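Local coordinates for protein acetaldehyde dehydrogenase (Acetylating) (Geobacillus thermoglucosidasius, PDB 5J78) that probably catalyses the NAD+- and coenzyme A-dependent interconversion of acetaldehyde and acetyl-CoA, as an acetylating member of the aldehyde dehydrogenase family, at residues R123-A128 with K464-G469; I138-P143 with S164-A169; G393-I398 with R417-A422. All blocks are in the same frame, centred on the assembly; numbering follows the deposited sequence.

Contact 1: residues R123-A128 with K464-G469; sequences RVWEIA and KRVAFG
Phe468 and Trp125 meet on one face of an antiparallel strand pair, the edge of the phenyl ring pointing at the indole's six-membered ring in a T-shaped stack, centroids 5.5 Å apart and planes at 65°. Phe468 CZ comes to 3.9 Å from Trp125 CZ2. Arg123, which with Val124 forms a G1 beta bulge opposite Asp119, lays its guanidinium nearly parallel to the phenyl ring (planes 10° apart), NH2 4.0 Å from Phe468 CD2, and a water links its NH1 to Gly469 O. Further along, Val466 CG1 is at Trp125 CE3, while CG2, anti to the carbonyl carbon, presses tightly on Ile127 CD1 at 3.5 Å. Lys464 bends at chi3 (-58°), which lays its CE 3.7 Å from Ile127 CG2, and NZ goes on to the carbonyls of Lys413 and Ile411 of the second subunit. On the reverse face a water bridges Glu126 OE2 and Arg465 NE; the carboxylate also pairs with Arg117, and Arg465 with Asp453 of the second subunit. Reciprocal backbone bonds join Trp125 to Val466 and Ile127 to Lys464. Strand 464-468 also forms a parallel ladder with the second subunit, an arrangement characteristic of the oligomerisation arm of aldehyde dehydrogenases.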
loop_
_atom_site.group_PDB
_atom_site.type_symbol
_atom_site.label_atom_id
_atom_site.label_comp_id
_atom_site.label_asym_id
_atom_site.label_seq_id
_atom_site.Cartn_x
_atom_site.Cartn_y
_atom_site.Cartn_z
ATOM N N ARG A 123 -43.958 -9.978 18.706
ATOM C CA ARG A 123 -43.161 -10.681 19.729
ATOM C C ARG A 123 -41.649 -10.444 19.560
ATOM O O ARG A 123 -40.867 -11.382 19.401
ATOM C CB ARG A 123 -43.485 -12.180 19.720
ATOM C CG ARG A 123 -44.957 -12.496 20.004
ATOM C CD ARG A 123 -45.171 -13.957 20.402
ATOM N NE ARG A 123 -44.791 -14.194 21.791
ATOM C CZ ARG A 123 -44.775 -15.391 22.373
ATOM N NH1 ARG A 123 -45.108 -16.480 21.693
ATOM N NH2 ARG A 123 -44.408 -15.508 23.636
ATOM N N VAL A 124 -41.266 -9.169 19.645
ATOM C CA VAL A 124 -39.900 -8.702 19.451
ATOM C C VAL A 124 -39.612 -7.590 20.452
ATOM O O VAL A 124 -40.378 -6.622 20.525
ATOM C CB VAL A 124 -39.660 -8.127 18.021
ATOM C CG1 VAL A 124 -38.241 -7.499 17.903
ATOM C CG2 VAL A 124 -39.871 -9.175 16.964
ATOM N N TRP A 125 -38.531 -7.733 21.221
ATOM C CA TRP A 125 -38.008 -6.640 22.052
ATOM C C TRP A 125 -36.807 -6.026 21.334
ATOM O O TRP A 125 -35.965 -6.753 20.788
ATOM C CB TRP A 125 -37.545 -7.115 23.438
ATOM C CG TRP A 125 -38.484 -7.960 24.187
ATOM C CD1 TRP A 125 -39.838 -8.029 24.035
ATOM C CD2 TRP A 125 -38.144 -8.884 25.228
ATOM N NE1 TRP A 125 -40.360 -8.936 24.917
ATOM C CE2 TRP A 125 -39.346 -9.476 25.662
ATOM C CE3 TRP A 125 -36.941 -9.265 25.835
ATOM C CZ2 TRP A 125 -39.383 -10.429 26.679
ATOM C CZ3 TRP A 125 -36.976 -10.212 26.850
ATOM C CH2 TRP A 125 -38.188 -10.783 27.260
ATOM N N GLU A 126 -36.720 -4.704 21.353
ATOM C CA GLU A 126 -35.536 -3.994 20.871
ATOM C C GLU A 126 -34.673 -3.543 22.030
ATOM O O GLU A 126 -35.160 -2.895 22.964
ATOM C CB GLU A 126 -35.930 -2.786 20.040
ATOM C CG GLU A 126 -36.779 -3.070 18.840
ATOM C CD GLU A 126 -37.023 -1.786 18.022
ATOM O OE1 GLU A 126 -36.672 -0.693 18.516
ATOM O OE2 GLU A 126 -37.549 -1.869 16.897
ATOM N N ILE A 127 -33.394 -3.903 21.970
ATOM C CA ILE A 127 -32.423 -3.519 22.982
ATOM C C ILE A 127 -31.452 -2.521 22.351
ATOM O O ILE A 127 -30.929 -2.773 21.261
ATOM C CB ILE A 127 -31.632 -4.716 23.515
ATOM C CG1 ILE A 127 -32.560 -5.779 24.105
ATOM C CG2 ILE A 127 -30.629 -4.278 24.567
ATOM C CD1 ILE A 127 -31.845 -7.114 24.286
ATOM N N ALA A 128 -31.228 -1.394 23.022
ATOM C CA ALA A 128 -30.233 -0.424 22.573
ATOM C C ALA A 128 -28.849 -0.923 22.947
ATOM O O ALA A 128 -28.589 -1.269 24.103
ATOM C CB ALA A 128 -30.493 0.945 23.176
ATOM N N LYS A 464 -30.381 -4.460 18.920
ATOM C CA LYS A 464 -30.467 -5.908 19.044
ATOM C C LYS A 464 -31.931 -6.306 19.171
ATOM O O LYS A 464 -32.700 -5.643 19.878
ATOM C CB LYS A 464 -29.678 -6.399 20.260
ATOM C CG LYS A 464 -28.215 -5.928 20.313
ATOM C CD LYS A 464 -27.438 -6.561 21.459
ATOM C CE LYS A 464 -28.074 -6.288 22.832
ATOM N NZ LYS A 464 -27.401 -7.074 23.915
ATOM N N ARG A 465 -32.331 -7.376 18.487
ATOM C CA ARG A 465 -33.738 -7.788 18.508
ATOM C C ARG A 465 -33.905 -9.164 19.148
ATOM O O ARG A 465 -33.360 -10.161 18.674
ATOM C CB ARG A 465 -34.303 -7.753 17.088
ATOM C CG ARG A 465 -34.250 -6.331 16.507
ATOM C CD ARG A 465 -34.479 -6.287 15.025
ATOM N NE ARG A 465 -34.736 -4.921 14.546
ATOM C CZ ARG A 465 -33.809 -4.108 14.034
ATOM N NH1 ARG A 465 -32.543 -4.491 13.929
ATOM N NH2 ARG A 465 -34.151 -2.893 13.621
ATOM N N VAL A 466 -34.614 -9.186 20.270
ATOM C CA VAL A 466 -35.007 -10.425 20.925
ATOM C C VAL A 466 -36.323 -10.884 20.312
ATOM O O VAL A 466 -37.347 -10.225 20.487
ATOM C CB VAL A 466 -35.175 -10.237 22.432
ATOM C CG1 VAL A 466 -35.516 -11.580 23.107
ATOM C CG2 VAL A 466 -33.906 -9.601 23.046
ATOM N N ALA A 467 -36.308 -12.002 19.596
ATOM C CA ALA A 467 -37.453 -12.362 18.761
ATOM C C ALA A 467 -37.890 -13.788 18.979
ATOM O O ALA A 467 -37.080 -14.712 18.916
ATOM C CB ALA A 467 -37.119 -12.130 17.283
ATOM N N PHE A 468 -39.183 -13.969 19.223
ATOM C CA PHE A 468 -39.692 -15.268 19.649
ATOM C C PHE A 468 -40.198 -16.050 18.447
ATOM O O PHE A 468 -40.692 -15.477 17.472
ATOM C CB PHE A 468 -40.830 -15.113 20.668
ATOM C CG PHE A 468 -40.397 -14.601 22.013
ATOM C CD1 PHE A 468 -40.003 -13.274 22.181
ATOM C CD2 PHE A 468 -40.432 -15.438 23.126
ATOM C CE1 PHE A 468 -39.617 -12.793 23.435
ATOM C CE2 PHE A 468 -40.054 -14.967 24.388
ATOM C CZ PHE A 468 -39.649 -13.632 24.539
ATOM N N GLY A 469 -40.096 -17.362 18.520
ATOM C CA GLY A 469 -40.727 -18.216 17.521
ATOM C C GLY A 469 -42.219 -17.945 17.368
ATOM O O GLY A 469 -42.971 -18.014 18.337
HETATM O O HOH W 1 -45.770 -17.321 19.276
HETATM O O HOH W 2 -37.414 -3.973 15.373
#

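Contact 2: residues I138-P143 with S164-A169; sequences IPSTNP and SPHPSA
His166 swings its ring carbon CG anti to the backbone N (chi1 -165°), which brings the imidazole face against Ser140 CB, while Ser140 turns OG between its own N and carbonyl carbon (chi1 66°), 3.9 Å from His166 CD2 and bonded to a glycerol, probably from the crystallisation liquor. Ser140 CB stands 3.7 Å from the ring centroid of His166 and 17° off the normal, a CH-pi contact, and comes nearest at His166 CG, 3.5 Å away. The ring is steadied at its edge by Ser168 N, which donates to His166 ND1 over 3.2 Å and lies practically in the ring plane. Ser140 CB is also 3.5 Å from Ser168 OG and so sits against both side chains. Both segments follow parallel neighbouring strands, 124-138 and 160-165, at the C-terminal end of the Rossmann-like sheet of the probable cofactor-binding domain, and each leads into a helix, 143-156 or 170-186. Ile138 N donates to Ser164 O at 2.9 Å. His166 N reaches Ile138 O in a longer, more bent bond of 3.3 Å. Next to this, Ala169 CB packs on Pro143 CB at 3.9 Å, at the start of the two helices; Ala80 and Thr84 of helix 55-84 border this pair.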
loop_
_atom_site.group_PDB
_atom_site.type_symbol
_atom_site.label_atom_id
_atom_site.label_comp_id
_atom_site.label_asym_id
_atom_site.label_seq_id
_atom_site.Cartn_x
_atom_site.Cartn_y
_atom_site.Cartn_z
ATOM N N ILE A 138 -12.732 16.220 13.545
ATOM C CA ILE A 138 -13.283 17.581 13.707
ATOM C C ILE A 138 -12.748 18.575 12.680
ATOM O O ILE A 138 -11.543 18.701 12.506
ATOM C CB ILE A 138 -12.977 18.140 15.137
ATOM C CG1 ILE A 138 -13.497 17.179 16.231
ATOM C CG2 ILE A 138 -13.584 19.536 15.326
ATOM C CD1 ILE A 138 -15.022 17.002 16.241
ATOM N N PRO A 139 -13.645 19.323 12.022
ATOM C CA PRO A 139 -13.213 20.270 10.995
ATOM C C PRO A 139 -12.667 21.562 11.605
ATOM O O PRO A 139 -12.965 21.850 12.751
ATOM C CB PRO A 139 -14.496 20.541 10.208
ATOM C CG PRO A 139 -15.578 20.376 11.209
ATOM C CD PRO A 139 -15.110 19.318 12.175
ATOM N N SER A 140 -11.893 22.322 10.838
ATOM C CA SER A 140 -11.322 23.583 11.325
ATOM C C SER A 140 -12.333 24.753 11.303
ATOM O O SER A 140 -12.160 25.738 12.001
ATOM C CB SER A 140 -10.099 23.942 10.483
ATOM O OG SER A 140 -10.463 24.225 9.133
ATOM N N THR A 141 -13.390 24.608 10.505
ATOM C CA THR A 141 -14.444 25.605 10.361
ATOM C C THR A 141 -15.465 25.644 11.504
ATOM O O THR A 141 -15.958 26.725 11.859
ATOM C CB THR A 141 -15.225 25.374 9.066
ATOM O OG1 THR A 141 -15.573 23.985 8.964
ATOM C CG2 THR A 141 -14.403 25.795 7.854
ATOM N N ASN A 142 -15.784 24.476 12.063
ATOM C CA ASN A 142 -16.750 24.350 13.161
ATOM C C ASN A 142 -16.135 23.551 14.297
ATOM O O ASN A 142 -16.706 22.551 14.752
ATOM C CB ASN A 142 -18.047 23.658 12.699
ATOM C CG ASN A 142 -18.591 24.222 11.407
ATOM O OD1 ASN A 142 -18.627 25.441 11.203
ATOM N ND2 ASN A 142 -19.056 23.326 10.529
ATOM N N PRO A 143 -14.954 23.970 14.754
ATOM C CA PRO A 143 -14.188 23.113 15.665
ATOM C C PRO A 143 -14.907 22.820 16.990
ATOM O O PRO A 143 -15.084 21.665 17.331
ATOM C CB PRO A 143 -12.911 23.909 15.916
ATOM C CG PRO A 143 -13.222 25.323 15.463
ATOM C CD PRO A 143 -14.261 25.228 14.440
ATOM N N SER A 164 -10.224 13.919 17.077
ATOM C CA SER A 164 -9.052 14.253 16.271
ATOM C C SER A 164 -9.268 15.623 15.597
ATOM O O SER A 164 -10.054 15.725 14.645
ATOM C CB SER A 164 -8.785 13.160 15.222
ATOM O OG SER A 164 -7.589 13.407 14.494
ATOM N N PRO A 165 -8.580 16.679 16.093
ATOM C CA PRO A 165 -8.649 18.014 15.475
ATOM C C PRO A 165 -7.872 18.152 14.191
ATOM O O PRO A 165 -6.844 17.509 13.984
ATOM C CB PRO A 165 -8.006 18.942 16.517
ATOM C CG PRO A 165 -7.754 18.128 17.709
ATOM C CD PRO A 165 -7.696 16.694 17.269
ATOM N N HIS A 166 -8.387 19.019 13.338
ATOM C CA HIS A 166 -7.611 19.674 12.301
ATOM C C HIS A 166 -6.408 20.402 12.955
ATOM O O HIS A 166 -6.542 21.016 14.016
ATOM C CB HIS A 166 -8.537 20.639 11.555
ATOM C CG HIS A 166 -8.002 21.137 10.251
ATOM N ND1 HIS A 166 -6.932 22.004 10.167
ATOM C CD2 HIS A 166 -8.434 20.946 8.980
ATOM C CE1 HIS A 166 -6.703 22.291 8.896
ATOM N NE2 HIS A 166 -7.603 21.666 8.157
ATOM N N PRO A 167 -5.219 20.329 12.348
ATOM C CA PRO A 167 -4.076 20.968 13.020
ATOM C C PRO A 167 -4.241 22.487 13.285
ATOM O O PRO A 167 -3.750 22.993 14.295
ATOM C CB PRO A 167 -2.922 20.715 12.052
ATOM C CG PRO A 167 -3.326 19.518 11.294
ATOM C CD PRO A 167 -4.813 19.590 11.144
ATOM N N SER A 168 -4.967 23.198 12.430
ATOM C CA SER A 168 -5.107 24.641 12.622
ATOM C C SER A 168 -6.140 25.003 13.715
ATOM O O SER A 168 -6.370 26.194 14.004
ATOM C CB SER A 168 -5.484 25.314 11.298
ATOM O OG SER A 168 -6.828 25.056 10.967
ATOM N N ALA A 169 -6.740 23.982 14.330
ATOM C CA ALA A 169 -7.728 24.178 15.391
ATOM C C ALA A 169 -7.489 23.252 16.595
ATOM O O ALA A 169 -8.415 22.968 17.360
ATOM C CB ALA A 169 -9.155 23.968 14.827
#

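Contact 3: residues G393-I398 with R417-A422; sequences GHTVGI and RIVVNA. With ACT (acetate ion), chain E.
A beta-alpha-beta crossover joins these parallel strands, 395-399 and 415-420, through helix 403-410, in the domain that in aldehyde dehydrogenases carries the catalytic cysteine. Where the pairing begins, Arg417 grips the carbonyl of His394 from three nitrogens: backbone N at 3.2 Å, and NE and NH2 side-on at 3.0 Å and 2.9 Å from that same O. The chain bends at chi2 (127°) and chi3 (-60°), turning the guanidinium back over the corner at His394 with the oxygen near its plane, although NE approaches from above the carbonyl plane. NH2 also bonds Gly442 O, and NH1 bonds Asn454 OD1. Were Arg417 replaced by alanine, the buried carbonyl of His394 would probably keep the backbone N as its one donor from this strand, and the corner would be less firmly held. Thr395 OG1 is bonded to His394 ND1 at 2.8 Å, which limits the rotation of the ring; NE2 makes a weak bond to an acetate, probably from the crystallisation liquor. Beyond the corner, regular backbone bonds run from Val396 N to Arg417 O as far as Asn421 N to Ile398 O. Val396 CG2 lies 3.8 Å from Ile418 CG2, and Ile398 and Val420 lie side by side likewise. Helix 403-410 packs on Ile398, Ile418 and Val420; strand 244-248 flanks 395-399, while beyond 415-420 a strand of the second subunit continues the sheet.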
loop_
_atom_site.group_PDB
_atom_site.type_symbol
_atom_site.label_atom_id
_atom_site.label_comp_id
_atom_site.label_asym_id
_atom_site.label_seq_id
_atom_site.Cartn_x
_atom_site.Cartn_y
_atom_site.Cartn_z
ATOM N N GLY A 393 -25.636 15.693 -2.988
ATOM C CA GLY A 393 -26.180 15.039 -1.817
ATOM C C GLY A 393 -26.322 15.958 -0.622
ATOM O O GLY A 393 -26.882 15.545 0.380
ATOM N N HIS A 394 -25.842 17.201 -0.707
ATOM C CA HIS A 394 -25.787 18.024 0.506
ATOM C C HIS A 394 -27.077 18.808 0.730
ATOM O O HIS A 394 -28.013 18.275 1.340
ATOM C CB HIS A 394 -24.567 18.935 0.461
ATOM C CG HIS A 394 -24.144 19.420 1.806
ATOM N ND1 HIS A 394 -24.936 20.237 2.581
ATOM C CD2 HIS A 394 -23.029 19.174 2.533
ATOM C CE1 HIS A 394 -24.315 20.506 3.712
ATOM N NE2 HIS A 394 -23.156 19.870 3.712
ATOM N N THR A 395 -27.144 20.044 0.222
ATOM C CA THR A 395 -28.274 20.935 0.485
ATOM C C THR A 395 -28.615 21.796 -0.722
ATOM O O THR A 395 -27.728 22.203 -1.464
ATOM C CB THR A 395 -27.969 21.850 1.672
ATOM O OG1 THR A 395 -27.565 21.054 2.781
ATOM C CG2 THR A 395 -29.184 22.665 2.087
ATOM N N VAL A 396 -29.910 22.020 -0.932
ATOM C CA VAL A 396 -30.387 23.062 -1.843
ATOM C C VAL A 396 -31.427 23.935 -1.147
ATOM O O VAL A 396 -31.971 23.565 -0.097
ATOM C CB VAL A 396 -31.030 22.483 -3.139
ATOM C CG1 VAL A 396 -30.000 21.777 -3.998
ATOM C CG2 VAL A 396 -32.162 21.559 -2.806
ATOM N N GLY A 397 -31.706 25.094 -1.741
ATOM C CA GLY A 397 -32.751 25.976 -1.256
ATOM C C GLY A 397 -33.651 26.520 -2.355
ATOM O O GLY A 397 -33.270 26.589 -3.533
ATOM N N ILE A 398 -34.859 26.903 -1.958
ATOM C CA ILE A 398 -35.761 27.636 -2.843
ATOM C C ILE A 398 -36.613 28.602 -2.025
ATOM O O ILE A 398 -37.063 28.255 -0.928
ATOM C CB ILE A 398 -36.686 26.678 -3.656
ATOM C CG1 ILE A 398 -37.752 27.476 -4.413
ATOM C CG2 ILE A 398 -37.354 25.644 -2.733
ATOM C CD1 ILE A 398 -38.558 26.653 -5.420
ATOM N N ARG A 417 -30.966 17.575 2.236
ATOM C CA ARG A 417 -31.694 18.681 2.864
ATOM C C ARG A 417 -32.187 19.622 1.772
ATOM O O ARG A 417 -31.376 20.253 1.120
ATOM C CB ARG A 417 -30.796 19.460 3.841
ATOM C CG ARG A 417 -30.470 18.736 5.173
ATOM C CD ARG A 417 -28.992 18.698 5.412
ATOM N NE ARG A 417 -28.352 17.977 4.316
ATOM C CZ ARG A 417 -28.048 16.682 4.334
ATOM N NH1 ARG A 417 -28.241 15.938 5.428
ATOM N NH2 ARG A 417 -27.507 16.135 3.262
ATOM N N ILE A 418 -33.504 19.716 1.593
ATOM C CA ILE A 418 -34.102 20.538 0.550
ATOM C C ILE A 418 -34.904 21.629 1.273
ATOM O O ILE A 418 -36.023 21.409 1.743
ATOM C CB ILE A 418 -34.966 19.704 -0.414
ATOM C CG1 ILE A 418 -34.094 18.669 -1.144
ATOM C CG2 ILE A 418 -35.614 20.595 -1.477
ATOM C CD1 ILE A 418 -34.871 17.598 -1.923
ATOM N N VAL A 419 -34.278 22.794 1.409
ATOM C CA VAL A 419 -34.755 23.822 2.344
ATOM C C VAL A 419 -35.692 24.802 1.632
ATOM O O VAL A 419 -35.327 25.378 0.616
ATOM C CB VAL A 419 -33.559 24.600 2.982
ATOM C CG1 VAL A 419 -34.038 25.680 3.931
ATOM C CG2 VAL A 419 -32.641 23.642 3.735
ATOM N N VAL A 420 -36.896 24.978 2.171
ATOM C CA VAL A 420 -37.882 25.884 1.586
ATOM C C VAL A 420 -38.114 27.088 2.504
ATOM O O VAL A 420 -38.452 26.944 3.695
ATOM C CB VAL A 420 -39.241 25.172 1.327
ATOM C CG1 VAL A 420 -40.206 26.102 0.598
ATOM C CG2 VAL A 420 -39.019 23.911 0.504
ATOM N N ASN A 421 -37.926 28.269 1.932
ATOM C CA ASN A 421 -38.213 29.530 2.622
ATOM C C ASN A 421 -37.533 29.613 3.974
ATOM O O ASN A 421 -38.179 29.848 5.002
ATOM C CB ASN A 421 -39.724 29.717 2.783
ATOM C CG ASN A 421 -40.427 29.962 1.445
ATOM O OD1 ASN A 421 -39.809 30.417 0.483
ATOM N ND2 ASN A 421 -41.722 29.658 1.384
ATOM N N ALA A 422 -36.224 29.380 3.954
ATOM C CA ALA A 422 -35.374 29.551 5.122
ATOM C C ALA A 422 -33.939 29.722 4.659
ATOM O O ALA A 422 -33.609 29.470 3.496
ATOM C CB ALA A 422 -35.504 28.361 6.085
HETATM C C ACT E . -22.706 21.322 7.640
HETATM O O ACT E . -22.377 20.376 6.902
HETATM O OXT ACT E . -23.313 22.266 7.074
HETATM C CH3 ACT E . -22.392 21.313 9.108
#

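Overall arrangement
Contacts 1 and 2 belong to one mixed sheet: strand 124-138 begins in contact 1 and reaches contact 2 at its far end, the two centres lying about 40 Å apart. Contact 3 is in the separate parallel sheet, about 26 Å from contact 2 and 38 Å from contact 1 between centres, and on the other side of the chain's centre from contact 2. Along the chain, contact 2 closes before contact 3 opens, and both are nested within the long loop that contact 1 closes. Contacts 1 and 3 both meet the second subunit: Val466 of one subunit packs on Ile418 and Val420 of the other, and Phe468 on Val420, so the projecting arm strand extends the other's parallel sheet and joins the two subunits.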